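Local structure of In2-1 family protein, glutathione transferase lambda3 (Populus trichocarpa, 4PQI) at residues F43-W48 against F185-N190; H156-L161 against G204-A209; G167-G172 against A209-E214. The protein is a monomeric plant Lambda-class glutathione transferase that binds glutathione and probably acts as a thiol transferase. All coordinates share one frame; numbering follows the deposited sequence.

How the contacts relate
From the N terminus, helix 42-54 of the thioredoxin-like domain supplies the first half of contact 1. The chain then runs through the rest of that domain into the helical domain, and residues 185-190 on helix 177-197 close this longest loop. Before that closure the chain has already laid down residues 156-161 and the loop segment 167-172. Their mates lie at the start of helix 206-215 and just before it (204-209, contact 2) and on the helix (209-214, contact 3). The three loops therefore all cross and none nests. Contact 1 ties the two domains together, while contacts 2 and 3 pack side by side within the helical domain. Val186 reaches from contact 1 to Leu157, Trp211 and Ile212.

Contact 1 of 3, residues F43-W48 against F185-N190; sequences FAQRVW and FVERLN. With GSH (glutathione), chain B.
At the interface between the two domains of the GST fold, Phe43 and Phe185 meet beside the glutathione pocket as a T-shaped pair. The edge of Phe185 points into the face of Phe43, with the planes at 67°. Phe185 CZ sits over the centre of the Phe43 ring and lies 3.5 Å from Phe43 CE1. Glutathione CB1 covers the opposite face, so the ring is held between ligand and protein. The chi1 of Phe43, -65°, puts CG anti to the carbonyl carbon and brings the ring to this place. With an alanine here, the edge of Phe185 is likely to lose its aromatic face and a gap to open beside the glutathione. Phe43 lies in the first turn of helix 42-54, the first of the thioredoxin-like domain, next to Cys41 and Pro42 of the same pocket. Helix 177-197 of the all-helical domain faces it. Phe185 CE2 also lies over the guanidinium of Arg46, 3.5 Å from Arg46 NH2. Ala181 O and Ser97 OG bind that guanidinium from outside. Further along, the extended Gln45 bridges two charged side chains. Gln45 OE1 accepts from Arg188 NH1 at 2.7 Å, in the amide plane, and more weakly from Arg188 NH2. Gln45 NE2 gives its N-H to the syn lone pair of Glu187 OE1 at 3.1 Å. Tyr221 OH shares this buried oxygen, and Thr40 O takes a bond from Arg188 NH2.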
loop_
_atom_site.group_PDB
_atom_site.type_symbol
_atom_site.label_atom_id
_atom_site.label_comp_id
_atom_site.label_asym_id
_atom_site.label_seq_id
_atom_site.Cartn_x
_atom_site.Cartn_y
_atom_site.Cartn_z
ATOM N N PHE A 43 2.656 -3.776 -2.258
ATOM C CA PHE A 43 1.685 -4.570 -1.493
ATOM C C PHE A 43 2.020 -4.479 -0.006
ATOM O O PHE A 43 1.136 -4.255 0.827
ATOM C CB PHE A 43 1.653 -6.030 -1.943
ATOM C CG PHE A 43 1.170 -6.219 -3.357
ATOM C CD1 PHE A 43 -0.190 -6.250 -3.642
ATOM C CD2 PHE A 43 2.080 -6.372 -4.400
ATOM C CE1 PHE A 43 -0.637 -6.424 -4.950
ATOM C CE2 PHE A 43 1.643 -6.546 -5.701
ATOM C CZ PHE A 43 0.278 -6.568 -5.979
ATOM N N ALA A 44 3.304 -4.640 0.314
ATOM C CA ALA A 44 3.775 -4.467 1.684
ATOM C C ALA A 44 3.578 -3.027 2.180
ATOM O O ALA A 44 3.269 -2.800 3.350
ATOM C CB ALA A 44 5.244 -4.869 1.787
ATOM N N GLN A 45 3.758 -2.054 1.290
ATOM C CA GLN A 45 3.572 -0.666 1.680
ATOM C C GLN A 45 2.186 -0.430 2.267
ATOM O O GLN A 45 2.055 0.321 3.226
ATOM C CB GLN A 45 3.806 0.278 0.507
ATOM C CG GLN A 45 3.826 1.744 0.918
ATOM C CD GLN A 45 4.086 2.654 -0.248
ATOM O OE1 GLN A 45 4.144 2.201 -1.397
ATOM N NE2 GLN A 45 4.277 3.944 0.031
ATOM N N ARG A 46 1.169 -1.081 1.699
ATOM C CA ARG A 46 -0.180 -1.027 2.265
ATOM C C ARG A 46 -0.143 -1.318 3.764
ATOM O O ARG A 46 -0.684 -0.571 4.558
ATOM C CB ARG A 46 -1.100 -2.030 1.585
ATOM C CG ARG A 46 -1.538 -1.681 0.175
ATOM C CD ARG A 46 -2.125 -2.917 -0.500
ATOM N NE ARG A 46 -2.813 -2.621 -1.763
ATOM C CZ ARG A 46 -3.287 -3.549 -2.592
ATOM N NH1 ARG A 46 -3.126 -4.843 -2.314
ATOM N NH2 ARG A 46 -3.903 -3.193 -3.711
ATOM N N VAL A 47 0.509 -2.409 4.151
ATOM C CA VAL A 47 0.487 -2.802 5.553
ATOM C C VAL A 47 1.338 -1.841 6.373
ATOM O O VAL A 47 0.981 -1.476 7.507
ATOM C CB VAL A 47 0.973 -4.246 5.739
ATOM C CG1 VAL A 47 0.743 -4.689 7.172
ATOM C CG2 VAL A 47 0.247 -5.173 4.763
ATOM N N TRP A 48 2.447 -1.407 5.786
ATOM C CA TRP A 48 3.333 -0.435 6.419
ATOM C C TRP A 48 2.606 0.859 6.836
ATOM O O TRP A 48 2.715 1.302 7.976
ATOM C CB TRP A 48 4.481 -0.133 5.465
ATOM C CG TRP A 48 5.621 0.636 6.045
ATOM C CD1 TRP A 48 5.749 1.104 7.327
ATOM C CD2 TRP A 48 6.805 1.038 5.351
ATOM N NE1 TRP A 48 6.941 1.767 7.466
ATOM C CE2 TRP A 48 7.608 1.739 6.269
ATOM C CE3 TRP A 48 7.262 0.873 4.040
ATOM C CZ2 TRP A 48 8.848 2.274 5.915
ATOM C CZ3 TRP A 48 8.488 1.398 3.695
ATOM C CH2 TRP A 48 9.265 2.095 4.622
ATOM N N PHE A 185 0.064 2.095 -5.434
ATOM C CA PHE A 185 0.070 1.798 -6.862
ATOM C C PHE A 185 -0.117 3.079 -7.674
ATOM O O PHE A 185 0.578 3.301 -8.680
ATOM C CB PHE A 185 -0.957 0.702 -7.183
ATOM C CG PHE A 185 -0.593 -0.633 -6.583
ATOM C CD1 PHE A 185 0.295 -1.484 -7.238
ATOM C CD2 PHE A 185 -1.083 -1.008 -5.335
ATOM C CE1 PHE A 185 0.667 -2.706 -6.664
ATOM C CE2 PHE A 185 -0.716 -2.222 -4.759
ATOM C CZ PHE A 185 0.154 -3.074 -5.425
ATOM N N VAL A 186 -1.010 3.949 -7.205
ATOM C CA VAL A 186 -1.194 5.243 -7.845
ATOM C C VAL A 186 0.099 6.056 -7.770
ATOM O O VAL A 186 0.497 6.668 -8.759
ATOM C CB VAL A 186 -2.386 6.030 -7.242
ATOM C CG1 VAL A 186 -2.406 7.490 -7.784
ATOM C CG2 VAL A 186 -3.699 5.320 -7.537
ATOM N N GLU A 187 0.756 6.034 -6.607
ATOM C CA GLU A 187 2.071 6.663 -6.405
ATOM C C GLU A 187 3.064 6.271 -7.504
ATOM O O GLU A 187 3.647 7.130 -8.183
ATOM C CB GLU A 187 2.635 6.274 -5.019
ATOM C CG GLU A 187 4.136 6.557 -4.792
ATOM C CD GLU A 187 4.698 5.956 -3.476
ATOM O OE1 GLU A 187 3.911 5.584 -2.562
ATOM O OE2 GLU A 187 5.945 5.866 -3.362
ATOM N N ARG A 188 3.251 4.970 -7.686
ATOM C CA ARG A 188 4.232 4.471 -8.644
ATOM C C ARG A 188 3.781 4.699 -10.086
ATOM O O ARG A 188 4.569 5.102 -10.928
ATOM C CB ARG A 188 4.511 2.990 -8.392
ATOM C CG ARG A 188 5.215 2.746 -7.079
ATOM C CD ARG A 188 5.092 1.298 -6.642
ATOM N NE ARG A 188 5.935 1.020 -5.483
ATOM C CZ ARG A 188 5.660 1.438 -4.252
ATOM N NH1 ARG A 188 4.566 2.157 -4.026
ATOM N NH2 ARG A 188 6.479 1.142 -3.249
ATOM N N LEU A 189 2.505 4.448 -10.358
ATOM C CA LEU A 189 1.957 4.645 -11.695
ATOM C C LEU A 189 2.073 6.106 -12.135
ATOM O O LEU A 189 2.428 6.390 -13.280
ATOM C CB LEU A 189 0.507 4.151 -11.774
ATOM C CG LEU A 189 0.359 2.620 -11.706
ATOM C CD1 LEU A 189 -1.111 2.234 -11.574
ATOM C CD2 LEU A 189 0.997 1.923 -12.909
ATOM N N ASN A 190 1.789 7.021 -11.212
ATOM C CA ASN A 190 1.855 8.443 -11.489
ATOM C C ASN A 190 3.257 8.817 -11.970
ATOM O O ASN A 190 3.423 9.477 -13.003
ATOM C CB ASN A 190 1.484 9.240 -10.237
ATOM C CG ASN A 190 1.238 10.701 -10.528
ATOM O OD1 ASN A 190 1.232 11.124 -11.687
ATOM N ND2 ASN A 190 1.012 11.482 -9.478
HETATM N N1 GSH B . -1.276 -10.728 -3.557
HETATM C CA1 GSH B . -0.111 -10.497 -2.715
HETATM C C1 GSH B . -0.431 -9.469 -1.660
HETATM O O11 GSH B . 0.040 -9.539 -0.503
HETATM O O12 GSH B . -1.201 -8.527 -1.920
HETATM C CB1 GSH B . 1.058 -10.055 -3.593
HETATM C CG1 GSH B . 2.298 -9.673 -2.792
HETATM C CD1 GSH B . 3.485 -9.648 -3.733
HETATM O OE1 GSH B . 3.342 -10.095 -5.053
HETATM N N2 GSH B . 4.658 -9.188 -3.307
HETATM C CA2 GSH B . 5.786 -9.209 -4.226
HETATM C C2 GSH B . 6.692 -10.374 -3.948
HETATM O O2 GSH B . 6.864 -10.847 -2.638
HETATM C CB2 GSH B . 6.576 -7.909 -4.119
HETATM S SG2 GSH B . 5.865 -6.594 -5.134
HETATM N N3 GSH B . 7.326 -10.916 -4.975
HETATM C CA3 GSH B . 8.527 -11.702 -4.766
HETATM C C3 GSH B . 8.325 -13.098 -5.300
HETATM O O31 GSH B . 9.226 -13.965 -5.177
HETATM O O32 GSH B . 7.245 -13.397 -5.869
#

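Contact 2 of 3, residues H156-L161 against G204-A209; sequences HLENAL and GRQKLA. Unlike the reference sequence in segment 156-161: His156 (reference Tyr).
Glu158 grips the first turn of helix 206-215 with both carboxylate oxygens. Glu158 OE1 accepts from Leu208 N at 2.8 Å, and Glu158 OE2 accepts from Lys207 N at 3.0 Å. The second bond is the straighter, at 158° against 140°. Each oxygen uses its syn lone pair, so the carboxylate faces the two N-H groups with its forked end. The side chain leaves with CG anti to the backbone N and then bends at chi2, 66°, which turns the acid onto the helix start. Backbone and CB atoms line its path. Glu158 OE1 is 3.3 Å from Arg205 CB and equally close to Leu208 CB.

Arg205 is the N-cap residue. The acid thus satisfies amides that the helix itself leaves without a carbonyl, although it comes from a distant helix rather than from the cap position. A negative group here probably also gains from the helix dipole. Both helices belong to the C-terminal helical domain of the GST fold, and Glu158 joins the end region of helix 151-160 to the beginning of helix 206-215.

Apolar packing flanks the bonds. Leu161 CB touches Lys207 CB at 3.8 Å, and Leu161 CD1 lies 3.5 Å from Lys207 O. On the inner flank Leu157 CB meets Leu208 CD1 at 4.1 Å.

Farther out, the guanidinium of Arg205 turns away from Glu158. It forms a salt bridge with Asp155 and hydrogen bonds to Ile201 O and Tyr199 OH. Phe154 backs Arg205 and Leu208, while Phe170 covers both Leu157 and Leu161.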
loop_
_atom_site.group_PDB
_atom_site.type_symbol
_atom_site.label_atom_id
_atom_site.label_comp_id
_atom_site.label_asym_id
_atom_site.label_seq_id
_atom_site.Cartn_x
_atom_site.Cartn_y
_atom_site.Cartn_z
ATOM N N HIS A 156 -12.357 5.215 -13.361
ATOM C CA HIS A 156 -13.101 4.507 -12.334
ATOM C C HIS A 156 -12.782 5.095 -10.953
ATOM O O HIS A 156 -13.677 5.340 -10.156
ATOM C CB HIS A 156 -12.818 3.006 -12.388
ATOM C CG HIS A 156 -13.952 2.162 -11.889
ATOM N ND1 HIS A 156 -15.195 2.163 -12.484
ATOM C CD2 HIS A 156 -14.039 1.308 -10.840
ATOM C CE1 HIS A 156 -15.997 1.340 -11.828
ATOM N NE2 HIS A 156 -15.318 0.807 -10.828
ATOM N N LEU A 157 -11.511 5.371 -10.685
ATOM C CA LEU A 157 -11.156 5.997 -9.411
ATOM C C LEU A 157 -11.673 7.432 -9.295
ATOM O O LEU A 157 -12.151 7.842 -8.231
ATOM C CB LEU A 157 -9.652 5.956 -9.172
ATOM C CG LEU A 157 -9.002 4.578 -9.110
ATOM C CD1 LEU A 157 -7.558 4.731 -8.675
ATOM C CD2 LEU A 157 -9.759 3.670 -8.184
ATOM N N GLU A 158 -11.571 8.196 -10.381
ATOM C CA GLU A 158 -12.122 9.551 -10.411
ATOM C C GLU A 158 -13.622 9.545 -10.082
ATOM O O GLU A 158 -14.097 10.321 -9.240
ATOM C CB GLU A 158 -11.882 10.203 -11.786
ATOM C CG GLU A 158 -12.493 11.600 -11.961
ATOM C CD GLU A 158 -11.844 12.628 -11.062
ATOM O OE1 GLU A 158 -10.791 12.328 -10.460
ATOM O OE2 GLU A 158 -12.386 13.739 -10.942
ATOM N N ASN A 159 -14.362 8.669 -10.756
ATOM C CA ASN A 159 -15.805 8.594 -10.542
ATOM C C ASN A 159 -16.188 8.076 -9.143
ATOM O O ASN A 159 -17.106 8.605 -8.514
ATOM C CB ASN A 159 -16.465 7.812 -11.674
ATOM C CG ASN A 159 -16.475 8.603 -12.979
ATOM O OD1 ASN A 159 -16.870 9.757 -13.001
ATOM N ND2 ASN A 159 -16.009 7.990 -14.058
ATOM N N ALA A 160 -15.456 7.073 -8.654
ATOM C CA ALA A 160 -15.633 6.582 -7.294
ATOM C C ALA A 160 -15.515 7.715 -6.272
ATOM O O ALA A 160 -16.277 7.756 -5.302
ATOM C CB ALA A 160 -14.615 5.450 -6.974
ATOM N N LEU A 161 -14.579 8.642 -6.503
ATOM C CA LEU A 161 -14.370 9.766 -5.588
ATOM C C LEU A 161 -15.519 10.786 -5.569
ATOM O O LEU A 161 -15.561 11.655 -4.697
ATOM C CB LEU A 161 -13.033 10.462 -5.863
ATOM C CG LEU A 161 -11.811 9.676 -5.383
ATOM C CD1 LEU A 161 -10.548 10.166 -6.069
ATOM C CD2 LEU A 161 -11.669 9.734 -3.840
ATOM N N GLY A 204 -7.769 15.972 -16.238
ATOM C CA GLY A 204 -9.182 15.671 -16.411
ATOM C C GLY A 204 -9.785 14.919 -15.244
ATOM O O GLY A 204 -10.956 14.517 -15.280
ATOM N N ARG A 205 -8.975 14.725 -14.205
ATOM C CA ARG A 205 -9.361 13.958 -13.021
ATOM C C ARG A 205 -9.088 14.772 -11.759
ATOM O O ARG A 205 -8.175 14.488 -10.979
ATOM C CB ARG A 205 -8.643 12.602 -12.984
ATOM C CG ARG A 205 -8.878 11.792 -14.247
ATOM C CD ARG A 205 -8.444 10.322 -14.151
ATOM N NE ARG A 205 -8.647 9.692 -15.452
ATOM C CZ ARG A 205 -7.726 9.625 -16.407
ATOM N NH1 ARG A 205 -6.511 10.120 -16.196
ATOM N NH2 ARG A 205 -8.015 9.046 -17.566
ATOM N N GLN A 206 -9.922 15.789 -11.585
ATOM C CA GLN A 206 -9.810 16.754 -10.502
ATOM C C GLN A 206 -9.797 16.090 -9.127
ATOM O O GLN A 206 -8.954 16.392 -8.285
ATOM C CB GLN A 206 -10.977 17.749 -10.583
ATOM C CG GLN A 206 -10.919 18.732 -11.753
ATOM C CD GLN A 206 -10.690 18.082 -13.115
ATOM O OE1 GLN A 206 -9.725 18.404 -13.815
ATOM N NE2 GLN A 206 -11.576 17.165 -13.493
ATOM N N LYS A 207 -10.750 15.194 -8.902
ATOM C CA LYS A 207 -10.920 14.565 -7.598
ATOM C C LYS A 207 -9.755 13.641 -7.281
ATOM O O LYS A 207 -9.367 13.489 -6.123
ATOM C CB LYS A 207 -12.231 13.779 -7.562
ATOM C CG LYS A 207 -13.484 14.642 -7.632
ATOM C CD LYS A 207 -13.661 15.410 -6.349
ATOM C CE LYS A 207 -15.017 16.085 -6.287
ATOM N NZ LYS A 207 -15.166 16.802 -4.996
ATOM N N LEU A 208 -9.202 13.020 -8.316
ATOM C CA LEU A 208 -8.057 12.138 -8.139
ATOM C C LEU A 208 -6.842 12.971 -7.722
ATOM O O LEU A 208 -6.061 12.559 -6.849
ATOM C CB LEU A 208 -7.766 11.358 -9.426
ATOM C CG LEU A 208 -6.691 10.270 -9.377
ATOM C CD1 LEU A 208 -7.109 9.115 -8.461
ATOM C CD2 LEU A 208 -6.374 9.764 -10.778
ATOM N N ALA A 209 -6.702 14.145 -8.336
ATOM C CA ALA A 209 -5.616 15.052 -7.992
ATOM C C ALA A 209 -5.714 15.516 -6.536
ATOM O O ALA A 209 -4.707 15.581 -5.833
ATOM C CB ALA A 209 -5.590 16.237 -8.940
#

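Contact 3 of 3, residues G167-G172 against A209-E214; sequences GPFFLG and AAWIEE. With CA (calcium ion), chain C.
Phe170 and Trp211 make the tight, buried half of this contact. Phe170 CE2 lies over one face of the indole, displaced toward its rim, and is 3.5 Å from Trp211 CZ2. The planes are inclined at 55°, so the pair is neither a stack nor a T. Pro168 O reaches the same indole at its edge, in plane, 3.5 Å from Trp211 CD1. Trp211 has CG anti to the backbone N, chi1 -179°, which carries the indole from the helix across to the loop.

Residues 167-172 lie between helices 151-160 and 177-197 in the helical domain. Phe169 to Gly172 form a type I beta turn, closed by a bond from Gly172 N to Phe169 O. Asp179 accepts from both Trp211 NE1 and Phe170 N, fixing the indole against the turn. Asp179 and Ser176 occupy the positions of the N-capping box that GSTs generally have at the start of helix 177-197.

The other half is looser and partly exposed. Pro168 CG touches Glu214 CG at 3.8 Å, the two side chains crossing at about a right angle. Phe169 CE1 comes only to 4.2 Å from Glu214 CB. The Glu214 carboxylate has its salt-bridge partner in Lys217, and no hydrogen bond joins the two segments. Before the turn, Gly167 O binds a calcium ion at 2.5 Å, together with four waters and Phe164 O.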
loop_
_atom_site.group_PDB
_atom_site.type_symbol
_atom_site.label_atom_id
_atom_site.label_comp_id
_atom_site.label_asym_id
_atom_site.label_seq_id
_atom_site.Cartn_x
_atom_site.Cartn_y
_atom_site.Cartn_z
ATOM N N GLY A 167 -15.900 14.708 1.878
ATOM C CA GLY A 167 -14.450 14.766 1.973
ATOM C C GLY A 167 -13.754 14.143 0.780
ATOM O O GLY A 167 -14.403 13.520 -0.060
ATOM N N PRO A 168 -12.422 14.290 0.709
ATOM C CA PRO A 168 -11.631 13.952 -0.478
ATOM C C PRO A 168 -11.208 12.487 -0.598
ATOM O O PRO A 168 -10.601 12.124 -1.610
ATOM C CB PRO A 168 -10.391 14.828 -0.298
ATOM C CG PRO A 168 -10.195 14.838 1.160
ATOM C CD PRO A 168 -11.578 14.874 1.765
ATOM N N PHE A 169 -11.500 11.659 0.399
ATOM C CA PHE A 169 -11.049 10.272 0.382
ATOM C C PHE A 169 -12.109 9.381 -0.259
ATOM O O PHE A 169 -13.243 9.818 -0.465
ATOM C CB PHE A 169 -10.694 9.794 1.800
ATOM C CG PHE A 169 -9.680 10.666 2.496
ATOM C CD1 PHE A 169 -8.354 10.672 2.092
ATOM C CD2 PHE A 169 -10.057 11.481 3.550
ATOM C CE1 PHE A 169 -7.424 11.484 2.723
ATOM C CE2 PHE A 169 -9.134 12.294 4.195
ATOM C CZ PHE A 169 -7.812 12.295 3.785
ATOM N N PHE A 170 -11.756 8.139 -0.591
ATOM C CA PHE A 170 -12.739 7.263 -1.229
ATOM C C PHE A 170 -14.042 7.128 -0.445
ATOM O O PHE A 170 -15.122 7.072 -1.038
ATOM C CB PHE A 170 -12.158 5.888 -1.556
ATOM C CG PHE A 170 -11.224 5.893 -2.737
ATOM C CD1 PHE A 170 -11.712 6.076 -4.026
ATOM C CD2 PHE A 170 -9.862 5.689 -2.566
ATOM C CE1 PHE A 170 -10.863 6.075 -5.113
ATOM C CE2 PHE A 170 -8.998 5.688 -3.659
ATOM C CZ PHE A 170 -9.496 5.889 -4.932
ATOM N N LEU A 171 -13.962 7.109 0.879
ATOM C CA LEU A 171 -15.188 7.018 1.665
ATOM C C LEU A 171 -15.614 8.369 2.239
ATOM O O LEU A 171 -16.431 8.434 3.156
ATOM C CB LEU A 171 -15.045 5.957 2.758
ATOM C CG LEU A 171 -14.608 4.572 2.246
ATOM C CD1 LEU A 171 -14.425 3.602 3.424
ATOM C CD2 LEU A 171 -15.604 4.025 1.230
ATOM N N GLY A 172 -15.068 9.449 1.695
ATOM C CA GLY A 172 -15.494 10.786 2.084
ATOM C C GLY A 172 -14.599 11.503 3.080
ATOM O O GLY A 172 -13.418 11.738 2.823
ATOM N N ALA A 209 -6.702 14.145 -8.336
ATOM C CA ALA A 209 -5.616 15.052 -7.992
ATOM C C ALA A 209 -5.714 15.516 -6.536
ATOM O O ALA A 209 -4.707 15.581 -5.833
ATOM C CB ALA A 209 -5.590 16.237 -8.940
ATOM N N ALA A 210 -6.928 15.832 -6.091
ATOM C CA ALA A 210 -7.164 16.243 -4.709
ATOM C C ALA A 210 -6.840 15.107 -3.753
ATOM O O ALA A 210 -6.235 15.319 -2.702
ATOM C CB ALA A 210 -8.611 16.695 -4.521
ATOM N N TRP A 211 -7.254 13.905 -4.135
ATOM C CA TRP A 211 -6.986 12.693 -3.367
ATOM C C TRP A 211 -5.480 12.463 -3.143
ATOM O O TRP A 211 -5.046 12.266 -2.007
ATOM C CB TRP A 211 -7.622 11.492 -4.061
ATOM C CG TRP A 211 -7.418 10.206 -3.340
ATOM C CD1 TRP A 211 -8.067 9.782 -2.221
ATOM C CD2 TRP A 211 -6.496 9.170 -3.693
ATOM N NE1 TRP A 211 -7.607 8.537 -1.853
ATOM C CE2 TRP A 211 -6.638 8.143 -2.738
ATOM C CE3 TRP A 211 -5.558 9.014 -4.722
ATOM C CZ2 TRP A 211 -5.882 6.970 -2.782
ATOM C CZ3 TRP A 211 -4.811 7.849 -4.766
ATOM C CH2 TRP A 211 -4.983 6.839 -3.805
ATOM N N ILE A 212 -4.690 12.504 -4.217
ATOM C CA ILE A 212 -3.232 12.341 -4.094
ATOM C C ILE A 212 -2.618 13.379 -3.152
ATOM O O ILE A 212 -1.817 13.043 -2.269
ATOM C CB ILE A 212 -2.525 12.377 -5.468
ATOM C CG1 ILE A 212 -2.954 11.176 -6.304
ATOM C CG2 ILE A 212 -1.004 12.335 -5.298
ATOM C CD1 ILE A 212 -2.568 11.273 -7.758
ATOM N N GLU A 213 -3.016 14.637 -3.331
ATOM C CA GLU A 213 -2.548 15.716 -2.487
ATOM C C GLU A 213 -2.897 15.480 -1.022
ATOM O O GLU A 213 -2.070 15.704 -0.138
ATOM C CB GLU A 213 -3.162 17.034 -2.960
ATOM C CG GLU A 213 -2.527 18.279 -2.407
ATOM C CD GLU A 213 -3.099 19.532 -3.056
ATOM O OE1 GLU A 213 -3.808 19.405 -4.081
ATOM O OE2 GLU A 213 -2.846 20.641 -2.539
ATOM N N GLU A 214 -4.118 15.029 -0.760
ATOM C CA GLU A 214 -4.574 14.903 0.618
ATOM C C GLU A 214 -3.969 13.677 1.313
ATOM O O GLU A 214 -3.657 13.721 2.508
ATOM C CB GLU A 214 -6.103 14.859 0.690
ATOM C CG GLU A 214 -6.786 16.167 0.248
ATOM C CD GLU A 214 -6.721 17.265 1.300
ATOM O OE1 GLU A 214 -6.310 16.992 2.448
ATOM O OE2 GLU A 214 -7.086 18.412 0.974
HETATM CA CA CA C . -15.634 13.382 -2.267
HETATM O O HOH W 1 -14.540 11.161 -2.060
HETATM O O HOH W 2 -13.774 13.828 -3.550
HETATM O O HOH W 3 -15.896 15.815 -1.564
HETATM O O HOH W 4 -17.125 13.985 -4.031
#